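Local coordinates for Blr3880 protein (Bradyrhizobium japonicum, PDB 2OOD), which probably catalyses the zinc-dependent hydrolytic deamination of guanine to xanthine and ammonia, a step of purine degradation, at residues K196-Y201 with T456-K461; A126-G131 with S154-R159; A145-F150 with K187-Q192; R86-Y91 with N331-I336. One frame throughout, in Å; residues are numbered along the deposited sequence.

Contact 1: K196-Y201 with T456-K461; sequences KGRNLY and TWVMGK
The guanidinium of R198 carries the selenium of M459 over one face, SE standing 3.7 Å above the plane and over its centre, while CG1 of V458 comes up at its edge, in plane, 3.4 Å from R198 NH1. The chain of M459, a selenomethionine, runs antiparallel to that of the arginine. The R198 chain leaves the backbone with CG anti to the carbonyl carbon (chi1 -57°), runs straight through chi2 and bends at chi3 (81°), which turns the flat end to its two apolar neighbours. R198 sits in a type II' turn from K196 to N199 that leads into barrel strand 199-205. Its partners belong to a type I' turn closing a beta hairpin with a two-residue loop, in which K461 O accepts from V458 N at 2.8 Å; M459 and G460, both with positive phi, form its tip. Outside the two segments, NH2 makes salt bridges to E403 and D405, and D405 also accepts from M459 N, tying the arginine and the hairpin to one carboxylate. Replacing R198 with an alanine would probably cost both acids this cationic partner and uncover the selenium side of M459. NH2 is thus met by two carboxylates and NH1 by the carbonyl oxygen of N157, while apolar atoms cover one face and one edge, so the hairpin meets the turn before strand 199-205 by packing.

Contact 2: A126-G131 with S154-R159; sequences ALLAAG and SRRNMR
L128 sets one methyl branch against R156 and the other against M158, CD1 lying at the edge of the R156 guanidinium, in its plane, and CD2 against the selenium of M158. Here the C-terminal ends of two outer helices of the TIM barrel, 113-129 and 143-156, come together, each closed by a Schellman motif. CD1 is 3.4 Å from R156 NH1, an apolar contact beside a charge that is answered elsewhere: NH1 forms a salt bridge with D125 and NE another with E152. That pairing holds the guanidinium at the end of an arginine chain extended from CG to NE, so the leucine meets a group already fixed in place. On the other branch, CD2 packs 4.1 Å from SE of M158, a selenomethionine whose chain bends at its last torsion (chi3 -84°). L124, one turn earlier on helix 113-129, touches both R156 and M158 and widens the apolar patch. After the helices, G131 and N157 take up positive phi and turn the chain out; a CB on G131 would collide with the carbonyl oxygen of A130. The first of the two turns is closed by G131 N donating to L128 O at 3.2 Å.

Contact 3: A145-F150 with K187-Q192; sequences ATEELF and KRLIAQ
One carboxylate oxygen of E147 receives both terminal nitrogens of R188: NH2 lies 2.9 Å from OE2 with an N-H...O angle of 140°, and NH1 adds a weak bond at 3.1 Å to the same OE2. The two flat groups are far from coplanar, their planes 68° apart, and NH2 approaches OE2 almost in line with the C-O bond, with the oxygen tilted from the guanidinium plane. R188 gets there by a first torsion that sets CG anti to the backbone N and a bend at chi3. Beside the salt bridge L189 is the apolar wedge, CD1 packing 3.9 Å from CG2 of T146 and CD2 3.9 Å from CG of E147. In the next shell, E147 OE1 forms a salt bridge with R113, which also pairs with E148, so the carboxylate is held between two arginines; OG1 of T146 hydrogen-bonds to T139, and L189 rests on L164 and Y201 of the barrel strands. An alanine in place of E147 is likely to leave R188 without its carboxylate and free to swing, and to strip one wall from L189 CD2. The axes of segments 145-150 and 187-192 come within 11.3 Å and run nearly parallel, at 10°, as expected of neighbouring outer helices around a TIM barrel of the amidohydrolase family.

Contact 4: R86-Y91 with N331-I336; sequences RVLGAY and NRFSMI
ND2 of N331 is gripped by two acceptors of the second subunit, the carbonyl of M446 and OD1 of D340, while within its own chain N331 meets L88. There the approach is through the backbone: CA of N331 makes a C-H...O contact with L88 O at 3.5 Å, with an angle of 135° at the hydrogen. N331 O in turn accepts from Q415 of the second subunit. CD2 of L88 lies 3.7 Å from N331 O and 3.9 Å from CD1 of F333, whose side chain runs roughly perpendicular to that of the leucine. Segment 86-91 and residues N331-S334 lie in loops that follow barrel strands 70-81 and 320-323, on the active-site side of the TIM barrel, and L88 also packs on V447 of the second subunit, so the loop pair is part of the dimer contact. V327 lies against both L88 and F333, joining their apolar surfaces. Beyond the ring, S334 is the N-cap of helix 335-352, its OG accepting from I336 N at 3.2 Å.

Contacts 1 and 2 are the closest neighbours, their centres 8 Å apart: R198 NH1 bonds to N157 O at 2.9 Å, and T456 OG1 probably to L128 O at 2.7 Å. Contact 3 shares helix 143-156 with contact 2 and meets contact 1 where Y201 packs on L189 and I190. Contact 4, 17 Å from contact 2 between centres, joins it through A130 O and S334 OG, 3.0 Å apart, and through F333 against A126 and L127. It is also the contact nearest the active site: the F333 side chain is about 8 Å from that of zinc ligand H81, and the L88 side chain about 11 Å from the bound guanine.

Contact 1: K196-Y201 with T456-K461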
loop_
_atom_site.group_PDB
_atom_site.type_symbol
_atom_site.label_atom_id
_atom_site.label_comp_id
_atom_site.label_asym_id
_atom_site.label_seq_id
_atom_site.Cartn_x
_atom_site.Cartn_y
_atom_site.Cartn_z
ATOM N N LYS A 196 6.651 -13.034 -33.488
ATOM C CA LYS A 196 5.796 -14.105 -33.989
ATOM C C LYS A 196 4.507 -13.886 -33.197
ATOM O O LYS A 196 4.492 -14.050 -31.973
ATOM C CB LYS A 196 6.384 -15.475 -33.646
ATOM C CG LYS A 196 7.739 -15.770 -34.265
ATOM C CD LYS A 196 7.621 -16.071 -35.748
ATOM C CE LYS A 196 8.928 -16.649 -36.296
ATOM N NZ LYS A 196 9.305 -17.911 -35.587
ATOM N N GLY A 197 3.431 -13.510 -33.875
ATOM C CA GLY A 197 2.198 -13.259 -33.155
ATOM C C GLY A 197 2.423 -11.955 -32.417
ATOM O O GLY A 197 3.003 -11.029 -32.986
ATOM N N ARG A 198 1.992 -11.869 -31.161
ATOM C CA ARG A 198 2.187 -10.642 -30.393
ATOM C C ARG A 198 3.400 -10.733 -29.463
ATOM O O ARG A 198 3.586 -9.870 -28.611
ATOM C CB ARG A 198 0.937 -10.316 -29.573
ATOM C CG ARG A 198 -0.331 -10.169 -30.395
ATOM C CD ARG A 198 -1.548 -9.915 -29.512
ATOM N NE ARG A 198 -1.667 -8.517 -29.104
ATOM C CZ ARG A 198 -2.456 -8.094 -28.120
ATOM N NH1 ARG A 198 -3.185 -8.971 -27.446
ATOM N NH2 ARG A 198 -2.524 -6.802 -27.818
ATOM N N ASN A 199 4.220 -11.771 -29.619
ATOM C CA ASN A 199 5.417 -11.937 -28.789
ATOM C C ASN A 199 6.587 -11.052 -29.240
ATOM O O ASN A 199 6.899 -10.987 -30.428
ATOM C CB ASN A 199 5.889 -13.395 -28.791
ATOM C CG ASN A 199 4.946 -14.323 -28.043
ATOM O OD1 ASN A 199 4.478 -14.001 -26.953
ATOM N ND2 ASN A 199 4.678 -15.488 -28.621
ATOM N N LEU A 200 7.236 -10.386 -28.284
ATOM C CA LEU A 200 8.381 -9.514 -28.556
ATOM C C LEU A 200 9.526 -9.941 -27.645
ATOM O O LEU A 200 9.319 -10.171 -26.455
ATOM C CB LEU A 200 8.007 -8.056 -28.286
ATOM C CG LEU A 200 6.869 -7.519 -29.159
ATOM C CD1 LEU A 200 6.476 -6.135 -28.715
ATOM C CD2 LEU A 200 7.306 -7.513 -30.612
ATOM N N TYR A 201 10.730 -10.051 -28.200
ATOM C CA TYR A 201 11.883 -10.493 -27.417
ATOM C C TYR A 201 12.765 -9.373 -26.861
ATOM O O TYR A 201 13.018 -8.376 -27.533
ATOM C CB TYR A 201 12.762 -11.417 -28.255
ATOM C CG TYR A 201 13.740 -12.198 -27.420
ATOM C CD1 TYR A 201 13.360 -13.373 -26.791
ATOM C CD2 TYR A 201 15.030 -11.743 -27.220
ATOM C CE1 TYR A 201 14.242 -14.078 -25.973
ATOM C CE2 TYR A 201 15.922 -12.441 -26.401
ATOM C CZ TYR A 201 15.518 -13.606 -25.780
ATOM O OH TYR A 201 16.384 -14.279 -24.939
ATOM N N THR A 456 -11.451 -8.297 -17.925
ATOM C CA THR A 456 -10.198 -8.045 -18.628
ATOM C C THR A 456 -10.330 -8.679 -20.011
ATOM O O THR A 456 -10.591 -9.870 -20.124
ATOM C CB THR A 456 -8.988 -8.676 -17.903
ATOM O OG1 THR A 456 -8.909 -8.173 -16.567
ATOM C CG2 THR A 456 -7.706 -8.333 -18.630
ATOM N N TRP A 457 -10.158 -7.880 -21.059
ATOM C CA TRP A 457 -10.278 -8.371 -22.424
ATOM C C TRP A 457 -8.948 -8.305 -23.161
ATOM O O TRP A 457 -8.170 -7.379 -22.968
ATOM C CB TRP A 457 -11.309 -7.537 -23.194
ATOM C CG TRP A 457 -12.716 -7.609 -22.647
ATOM C CD1 TRP A 457 -13.124 -7.286 -21.386
ATOM C CD2 TRP A 457 -13.898 -8.014 -23.358
ATOM N NE1 TRP A 457 -14.483 -7.463 -21.266
ATOM C CE2 TRP A 457 -14.980 -7.908 -22.461
ATOM C CE3 TRP A 457 -14.144 -8.453 -24.665
ATOM C CZ2 TRP A 457 -16.294 -8.231 -22.835
ATOM C CZ3 TRP A 457 -15.458 -8.772 -25.033
ATOM C CH2 TRP A 457 -16.507 -8.658 -24.121
ATOM N N VAL A 458 -8.701 -9.287 -24.014
ATOM C CA VAL A 458 -7.482 -9.333 -24.801
ATOM C C VAL A 458 -7.876 -9.631 -26.240
ATOM O O VAL A 458 -8.414 -10.702 -26.527
ATOM C CB VAL A 458 -6.545 -10.442 -24.317
ATOM C CG1 VAL A 458 -5.285 -10.455 -25.148
ATOM C CG2 VAL A 458 -6.217 -10.235 -22.867
HETATM N N MSE A 459 -7.619 -8.686 -27.138
HETATM C CA MSE A 459 -7.951 -8.861 -28.549
HETATM C C MSE A 459 -9.456 -9.048 -28.784
HETATM O O MSE A 459 -9.866 -9.925 -29.544
HETATM C CB MSE A 459 -7.196 -10.065 -29.117
HETATM C CG MSE A 459 -5.713 -9.849 -29.252
HETATM SE SE MSE A 459 -5.294 -8.445 -30.562
HETATM C CE MSE A 459 -4.724 -9.581 -32.048
ATOM N N GLY A 460 -10.274 -8.235 -28.129
ATOM C CA GLY A 460 -11.711 -8.345 -28.316
ATOM C C GLY A 460 -12.329 -9.602 -27.728
ATOM O O GLY A 460 -13.514 -9.877 -27.931
ATOM N N LYS A 461 -11.529 -10.357 -26.988
ATOM C CA LYS A 461 -11.983 -11.594 -26.366
ATOM C C LYS A 461 -11.953 -11.426 -24.843
ATOM O O LYS A 461 -10.930 -11.040 -24.283
ATOM C CB LYS A 461 -11.043 -12.729 -26.784
ATOM C CG LYS A 461 -11.726 -14.013 -27.227
ATOM C CD LYS A 461 -11.378 -14.372 -28.674
ATOM C CE LYS A 461 -12.014 -13.391 -29.659
ATOM N NZ LYS A 461 -11.628 -13.689 -31.074
#

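Contact 2: A126-G131 with S154-R159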
loop_
_atom_site.group_PDB
_atom_site.type_symbol
_atom_site.label_atom_id
_atom_site.label_comp_id
_atom_site.label_asym_id
_atom_site.label_seq_id
_atom_site.Cartn_x
_atom_site.Cartn_y
_atom_site.Cartn_z
ATOM N N ALA A 126 -2.850 -14.308 -12.577
ATOM C CA ALA A 126 -2.764 -13.220 -11.612
ATOM C C ALA A 126 -2.752 -11.867 -12.316
ATOM O O ALA A 126 -3.379 -10.917 -11.853
ATOM C CB ALA A 126 -1.522 -13.374 -10.765
ATOM N N LEU A 127 -2.039 -11.787 -13.433
ATOM C CA LEU A 127 -1.957 -10.555 -14.200
ATOM C C LEU A 127 -3.296 -10.136 -14.789
ATOM O O LEU A 127 -3.633 -8.955 -14.799
ATOM C CB LEU A 127 -0.936 -10.693 -15.331
ATOM C CG LEU A 127 0.538 -10.548 -14.955
ATOM C CD1 LEU A 127 1.397 -10.714 -16.195
ATOM C CD2 LEU A 127 0.769 -9.188 -14.323
ATOM N N LEU A 128 -4.058 -11.102 -15.288
ATOM C CA LEU A 128 -5.351 -10.808 -15.886
ATOM C C LEU A 128 -6.382 -10.409 -14.837
ATOM O O LEU A 128 -7.176 -9.490 -15.050
ATOM C CB LEU A 128 -5.849 -12.018 -16.685
ATOM C CG LEU A 128 -5.047 -12.350 -17.946
ATOM C CD1 LEU A 128 -5.540 -13.663 -18.507
ATOM C CD2 LEU A 128 -5.181 -11.241 -18.976
ATOM N N ALA A 129 -6.372 -11.104 -13.706
ATOM C CA ALA A 129 -7.304 -10.808 -12.633
ATOM C C ALA A 129 -6.934 -9.471 -12.021
ATOM O O ALA A 129 -7.698 -8.904 -11.245
ATOM C CB ALA A 129 -7.245 -11.892 -11.582
ATOM N N ALA A 130 -5.757 -8.965 -12.380
ATOM C CA ALA A 130 -5.275 -7.696 -11.849
ATOM C C ALA A 130 -5.455 -6.525 -12.809
ATOM O O ALA A 130 -5.273 -5.378 -12.421
ATOM C CB ALA A 130 -3.812 -7.824 -11.453
ATOM N N GLY A 131 -5.805 -6.812 -14.057
ATOM C CA GLY A 131 -6.007 -5.747 -15.021
ATOM C C GLY A 131 -4.880 -5.562 -16.018
ATOM O O GLY A 131 -4.992 -4.749 -16.936
ATOM N N SER A 154 0.878 -17.060 -26.139
ATOM C CA SER A 154 0.304 -17.230 -27.467
ATOM C C SER A 154 -1.125 -17.772 -27.410
ATOM O O SER A 154 -2.004 -17.284 -28.122
ATOM C CB SER A 154 1.169 -18.175 -28.297
ATOM O OG SER A 154 2.433 -17.594 -28.541
ATOM N N ARG A 155 -1.358 -18.776 -26.568
ATOM C CA ARG A 155 -2.687 -19.364 -26.443
ATOM C C ARG A 155 -3.720 -18.318 -26.041
ATOM O O ARG A 155 -4.891 -18.396 -26.450
ATOM C CB ARG A 155 -2.677 -20.497 -25.415
ATOM C CG ARG A 155 -1.687 -21.603 -25.732
ATOM C CD ARG A 155 -1.724 -22.686 -24.682
ATOM N NE ARG A 155 -0.605 -23.599 -24.858
ATOM C CZ ARG A 155 0.555 -23.502 -24.214
ATOM N NH1 ARG A 155 0.748 -22.532 -23.336
ATOM N NH2 ARG A 155 1.532 -24.368 -24.462
ATOM N N ARG A 156 -3.293 -17.343 -25.245
ATOM C CA ARG A 156 -4.193 -16.288 -24.808
ATOM C C ARG A 156 -4.049 -15.106 -25.759
ATOM O O ARG A 156 -4.820 -14.150 -25.709
ATOM C CB ARG A 156 -3.856 -15.870 -23.378
ATOM C CG ARG A 156 -3.566 -17.041 -22.460
ATOM C CD ARG A 156 -3.785 -16.693 -21.004
ATOM N NE ARG A 156 -3.243 -17.716 -20.114
ATOM C CZ ARG A 156 -3.451 -17.751 -18.800
ATOM N NH1 ARG A 156 -4.193 -16.821 -18.220
ATOM N NH2 ARG A 156 -2.911 -18.710 -18.062
ATOM N N ASN A 157 -3.056 -15.204 -26.634
ATOM C CA ASN A 157 -2.748 -14.183 -27.628
ATOM C C ASN A 157 -2.568 -12.795 -27.024
ATOM O O ASN A 157 -3.222 -11.829 -27.426
ATOM C CB ASN A 157 -3.822 -14.149 -28.717
ATOM C CG ASN A 157 -3.313 -13.525 -30.005
ATOM O OD1 ASN A 157 -2.108 -13.514 -30.256
ATOM N ND2 ASN A 157 -4.227 -13.023 -30.834
HETATM N N MSE A 158 -1.658 -12.708 -26.059
HETATM C CA MSE A 158 -1.364 -11.456 -25.379
HETATM C C MSE A 158 -0.027 -10.911 -25.853
HETATM O O MSE A 158 0.893 -11.684 -26.138
HETATM C CB MSE A 158 -1.284 -11.685 -23.878
HETATM C CG MSE A 158 -2.532 -12.258 -23.270
HETATM SE SE MSE A 158 -2.241 -12.700 -21.387
HETATM C CE MSE A 158 -1.429 -14.457 -21.592
ATOM N N ARG A 159 0.085 -9.588 -25.950
ATOM C CA ARG A 159 1.349 -8.998 -26.355
ATOM C C ARG A 159 2.209 -9.020 -25.103
ATOM O O ARG A 159 1.791 -8.553 -24.045
ATOM C CB ARG A 159 1.170 -7.567 -26.851
ATOM C CG ARG A 159 2.474 -6.942 -27.298
ATOM C CD ARG A 159 2.234 -5.731 -28.162
ATOM N NE ARG A 159 1.697 -6.087 -29.474
ATOM C CZ ARG A 159 2.322 -6.864 -30.359
ATOM N NH1 ARG A 159 3.515 -7.378 -30.078
ATOM N NH2 ARG A 159 1.756 -7.122 -31.533
#

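Contact 3: A145-F150 with K187-Q192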
loop_
_atom_site.group_PDB
_atom_site.type_symbol
_atom_site.label_atom_id
_atom_site.label_comp_id
_atom_site.label_asym_id
_atom_site.label_seq_id
_atom_site.Cartn_x
_atom_site.Cartn_y
_atom_site.Cartn_z
ATOM N N ALA A 145 11.790 -21.689 -18.704
ATOM C CA ALA A 145 10.841 -20.693 -18.224
ATOM C C ALA A 145 10.442 -19.715 -19.328
ATOM O O ALA A 145 9.274 -19.346 -19.443
ATOM C CB ALA A 145 11.435 -19.943 -17.049
ATOM N N THR A 146 11.402 -19.292 -20.143
ATOM C CA THR A 146 11.098 -18.364 -21.227
ATOM C C THR A 146 10.222 -18.998 -22.307
ATOM O O THR A 146 9.301 -18.358 -22.824
ATOM C CB THR A 146 12.384 -17.833 -21.899
ATOM O OG1 THR A 146 13.116 -17.037 -20.961
ATOM C CG2 THR A 146 12.039 -16.977 -23.115
ATOM N N GLU A 147 10.508 -20.251 -22.652
ATOM C CA GLU A 147 9.734 -20.943 -23.677
ATOM C C GLU A 147 8.291 -21.110 -23.218
ATOM O O GLU A 147 7.361 -20.782 -23.954
ATOM C CB GLU A 147 10.340 -22.314 -23.982
ATOM C CG GLU A 147 11.771 -22.266 -24.482
ATOM C CD GLU A 147 12.430 -23.636 -24.495
ATOM O OE1 GLU A 147 11.932 -24.526 -23.774
ATOM O OE2 GLU A 147 13.447 -23.819 -25.206
ATOM N N GLU A 148 8.106 -21.611 -21.999
ATOM C CA GLU A 148 6.762 -21.809 -21.471
ATOM C C GLU A 148 5.964 -20.512 -21.383
ATOM O O GLU A 148 4.746 -20.526 -21.551
ATOM C CB GLU A 148 6.819 -22.469 -20.092
ATOM C CG GLU A 148 7.271 -23.921 -20.109
ATOM C CD GLU A 148 6.451 -24.780 -21.060
ATOM O OE1 GLU A 148 5.207 -24.673 -21.039
ATOM O OE2 GLU A 148 7.049 -25.570 -21.822
ATOM N N LEU A 149 6.643 -19.393 -21.125
ATOM C CA LEU A 149 5.970 -18.101 -21.015
ATOM C C LEU A 149 5.470 -17.596 -22.362
ATOM O O LEU A 149 4.328 -17.162 -22.489
ATOM C CB LEU A 149 6.897 -17.048 -20.394
ATOM C CG LEU A 149 6.336 -15.620 -20.446
ATOM C CD1 LEU A 149 5.111 -15.507 -19.565
ATOM C CD2 LEU A 149 7.391 -14.634 -20.008
ATOM N N PHE A 150 6.329 -17.641 -23.369
ATOM C CA PHE A 150 5.935 -17.185 -24.692
ATOM C C PHE A 150 4.788 -18.016 -25.254
ATOM O O PHE A 150 3.864 -17.485 -25.867
ATOM C CB PHE A 150 7.118 -17.260 -25.654
ATOM C CG PHE A 150 8.026 -16.068 -25.600
ATOM C CD1 PHE A 150 7.523 -14.787 -25.824
ATOM C CD2 PHE A 150 9.391 -16.224 -25.373
ATOM C CE1 PHE A 150 8.368 -13.677 -25.827
ATOM C CE2 PHE A 150 10.245 -15.120 -25.375
ATOM C CZ PHE A 150 9.731 -13.844 -25.604
ATOM N N LYS A 187 19.875 -16.471 -28.854
ATOM C CA LYS A 187 19.839 -16.449 -30.310
ATOM C C LYS A 187 18.735 -17.383 -30.804
ATOM O O LYS A 187 17.991 -17.062 -31.741
ATOM C CB LYS A 187 21.202 -16.888 -30.858
ATOM C CG LYS A 187 21.479 -16.442 -32.282
ATOM C CD LYS A 187 21.720 -14.934 -32.360
ATOM C CE LYS A 187 21.782 -14.445 -33.819
ATOM N NZ LYS A 187 22.830 -15.135 -34.637
ATOM N N ARG A 188 18.627 -18.540 -30.160
ATOM C CA ARG A 188 17.614 -19.516 -30.524
ATOM C C ARG A 188 16.225 -18.979 -30.212
ATOM O O ARG A 188 15.323 -19.034 -31.053
ATOM C CB ARG A 188 17.841 -20.822 -29.753
ATOM C CG ARG A 188 16.768 -21.874 -29.983
ATOM C CD ARG A 188 17.194 -23.220 -29.426
ATOM N NE ARG A 188 17.184 -23.248 -27.967
ATOM C CZ ARG A 188 16.086 -23.122 -27.221
ATOM N NH1 ARG A 188 14.897 -22.954 -27.798
ATOM N NH2 ARG A 188 16.171 -23.177 -25.895
ATOM N N LEU A 189 16.066 -18.449 -29.000
ATOM C CA LEU A 189 14.786 -17.924 -28.550
ATOM C C LEU A 189 14.306 -16.750 -29.390
ATOM O O LEU A 189 13.103 -16.599 -29.616
ATOM C CB LEU A 189 14.875 -17.532 -27.075
ATOM C CG LEU A 189 15.242 -18.693 -26.148
ATOM C CD1 LEU A 189 15.428 -18.177 -24.738
ATOM C CD2 LEU A 189 14.164 -19.761 -26.193
ATOM N N ILE A 190 15.235 -15.919 -29.853
ATOM C CA ILE A 190 14.863 -14.780 -30.688
ATOM C C ILE A 190 14.308 -15.323 -31.999
ATOM O O ILE A 190 13.366 -14.771 -32.571
ATOM C CB ILE A 190 16.079 -13.870 -30.996
ATOM C CG1 ILE A 190 16.545 -13.178 -29.709
ATOM C CG2 ILE A 190 15.709 -12.845 -32.058
ATOM C CD1 ILE A 190 17.869 -12.453 -29.825
ATOM N N ALA A 191 14.899 -16.423 -32.455
ATOM C CA ALA A 191 14.482 -17.074 -33.689
ATOM C C ALA A 191 13.047 -17.560 -33.559
ATOM O O ALA A 191 12.167 -17.148 -34.317
ATOM C CB ALA A 191 15.402 -18.248 -33.986
ATOM N N GLN A 192 12.821 -18.429 -32.580
ATOM C CA GLN A 192 11.500 -18.997 -32.338
ATOM C C GLN A 192 10.380 -18.057 -31.919
ATOM O O GLN A 192 9.226 -18.290 -32.280
ATOM C CB GLN A 192 11.581 -20.094 -31.281
ATOM C CG GLN A 192 12.227 -21.371 -31.751
ATOM C CD GLN A 192 11.859 -22.537 -30.859
ATOM O OE1 GLN A 192 10.709 -22.639 -30.403
ATOM N NE2 GLN A 192 12.822 -23.434 -30.610
#

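Contact 4: R86-Y91 with N331-I336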
loop_
_atom_site.group_PDB
_atom_site.type_symbol
_atom_site.label_atom_id
_atom_site.label_comp_id
_atom_site.label_asym_id
_atom_site.label_seq_id
_atom_site.Cartn_x
_atom_site.Cartn_y
_atom_site.Cartn_z
ATOM N N ARG A 86 5.581 -16.871 -6.929
ATOM C CA ARG A 86 5.242 -17.539 -5.684
ATOM C C ARG A 86 5.927 -17.010 -4.436
ATOM O O ARG A 86 5.568 -17.404 -3.325
ATOM C CB ARG A 86 5.540 -19.030 -5.829
ATOM C CG ARG A 86 4.943 -19.909 -4.754
ATOM C CD ARG A 86 5.223 -21.364 -5.054
ATOM N NE ARG A 86 4.470 -22.242 -4.170
ATOM C CZ ARG A 86 4.531 -23.570 -4.201
ATOM N NH1 ARG A 86 5.320 -24.176 -5.078
ATOM N NH2 ARG A 86 3.795 -24.290 -3.358
ATOM N N VAL A 87 6.891 -16.108 -4.604
ATOM C CA VAL A 87 7.631 -15.583 -3.460
ATOM C C VAL A 87 7.623 -14.055 -3.293
ATOM O O VAL A 87 8.634 -13.470 -2.908
ATOM C CB VAL A 87 9.101 -16.079 -3.518
ATOM C CG1 VAL A 87 9.144 -17.586 -3.334
ATOM C CG2 VAL A 87 9.727 -15.708 -4.858
ATOM N N LEU A 88 6.483 -13.415 -3.530
ATOM C CA LEU A 88 6.407 -11.962 -3.441
ATOM C C LEU A 88 6.309 -11.261 -2.085
ATOM O O LEU A 88 5.976 -10.082 -2.029
ATOM C CB LEU A 88 5.278 -11.438 -4.338
ATOM C CG LEU A 88 3.899 -12.094 -4.443
ATOM C CD1 LEU A 88 3.451 -12.666 -3.137
ATOM C CD2 LEU A 88 2.921 -11.047 -4.915
ATOM N N GLY A 89 6.614 -11.936 -0.992
ATOM C CA GLY A 89 6.518 -11.254 0.284
ATOM C C GLY A 89 7.615 -11.697 1.217
ATOM O O GLY A 89 7.385 -11.831 2.413
ATOM N N ALA A 90 8.805 -11.935 0.670
ATOM C CA ALA A 90 9.945 -12.373 1.469
ATOM C C ALA A 90 10.268 -11.356 2.559
ATOM O O ALA A 90 10.367 -10.154 2.304
ATOM C CB ALA A 90 11.167 -12.586 0.577
ATOM N N TYR A 91 10.459 -11.850 3.773
ATOM C CA TYR A 91 10.743 -10.989 4.909
ATOM C C TYR A 91 12.199 -10.590 5.202
ATOM O O TYR A 91 13.143 -11.329 4.915
ATOM C CB TYR A 91 10.162 -11.629 6.178
ATOM C CG TYR A 91 10.682 -11.003 7.449
ATOM C CD1 TYR A 91 10.267 -9.738 7.847
ATOM C CD2 TYR A 91 11.642 -11.641 8.213
ATOM C CE1 TYR A 91 10.800 -9.121 8.978
ATOM C CE2 TYR A 91 12.183 -11.033 9.343
ATOM C CZ TYR A 91 11.756 -9.775 9.723
ATOM O OH TYR A 91 12.272 -9.186 10.866
ATOM N N ASN A 331 5.084 -6.306 -3.709
ATOM C CA ASN A 331 4.144 -7.263 -3.145
ATOM C C ASN A 331 2.749 -7.265 -3.749
ATOM O O ASN A 331 1.847 -7.905 -3.214
ATOM C CB ASN A 331 4.056 -7.054 -1.625
ATOM C CG ASN A 331 3.679 -5.626 -1.242
ATOM O OD1 ASN A 331 4.078 -4.663 -1.898
ATOM N ND2 ASN A 331 2.924 -5.485 -0.160
ATOM N N ARG A 332 2.577 -6.575 -4.872
ATOM C CA ARG A 332 1.273 -6.492 -5.531
ATOM C C ARG A 332 1.357 -6.784 -7.026
ATOM O O ARG A 332 2.274 -6.323 -7.706
ATOM C CB ARG A 332 0.683 -5.095 -5.344
ATOM C CG ARG A 332 0.673 -4.594 -3.914
ATOM C CD ARG A 332 -0.284 -5.385 -3.050
ATOM N NE ARG A 332 -0.213 -4.953 -1.662
ATOM C CZ ARG A 332 -0.872 -5.528 -0.664
ATOM N NH1 ARG A 332 -1.662 -6.568 -0.899
ATOM N NH2 ARG A 332 -0.727 -5.068 0.573
ATOM N N PHE A 333 0.382 -7.532 -7.541
ATOM C CA PHE A 333 0.346 -7.879 -8.960
ATOM C C PHE A 333 -0.386 -6.844 -9.805
ATOM O O PHE A 333 -0.192 -6.775 -11.015
ATOM C CB PHE A 333 -0.338 -9.231 -9.171
ATOM C CG PHE A 333 0.607 -10.361 -9.462
ATOM C CD1 PHE A 333 1.165 -11.110 -8.431
ATOM C CD2 PHE A 333 0.940 -10.680 -10.772
ATOM C CE1 PHE A 333 2.038 -12.160 -8.708
ATOM C CE2 PHE A 333 1.814 -11.727 -11.054
ATOM C CZ PHE A 333 2.360 -12.463 -10.023
ATOM N N SER A 334 -1.231 -6.042 -9.174
ATOM C CA SER A 334 -2.005 -5.050 -9.903
ATOM C C SER A 334 -1.366 -3.677 -10.075
ATOM O O SER A 334 -0.725 -3.162 -9.163
ATOM C CB SER A 334 -3.363 -4.877 -9.234
ATOM O OG SER A 334 -4.182 -4.022 -10.006
HETATM N N MSE A 335 -1.555 -3.081 -11.250
HETATM C CA MSE A 335 -1.029 -1.752 -11.521
HETATM C C MSE A 335 -1.808 -0.721 -10.709
HETATM O O MSE A 335 -1.358 0.409 -10.523
HETATM C CB MSE A 335 -1.134 -1.418 -13.006
HETATM C CG MSE A 335 -0.230 -2.254 -13.880
HETATM SE SE MSE A 335 1.612 -2.246 -13.242
HETATM C CE MSE A 335 2.043 -0.375 -13.604
ATOM N N ILE A 336 -2.982 -1.112 -10.228
ATOM C CA ILE A 336 -3.794 -0.223 -9.418
ATOM C C ILE A 336 -3.107 -0.073 -8.063
ATOM O O ILE A 336 -3.080 1.014 -7.491
ATOM C CB ILE A 336 -5.209 -0.797 -9.226
ATOM C CG1 ILE A 336 -5.916 -0.864 -10.574
ATOM C CG2 ILE A 336 -6.013 0.062 -8.276
ATOM C CD1 ILE A 336 -7.264 -1.504 -10.491
#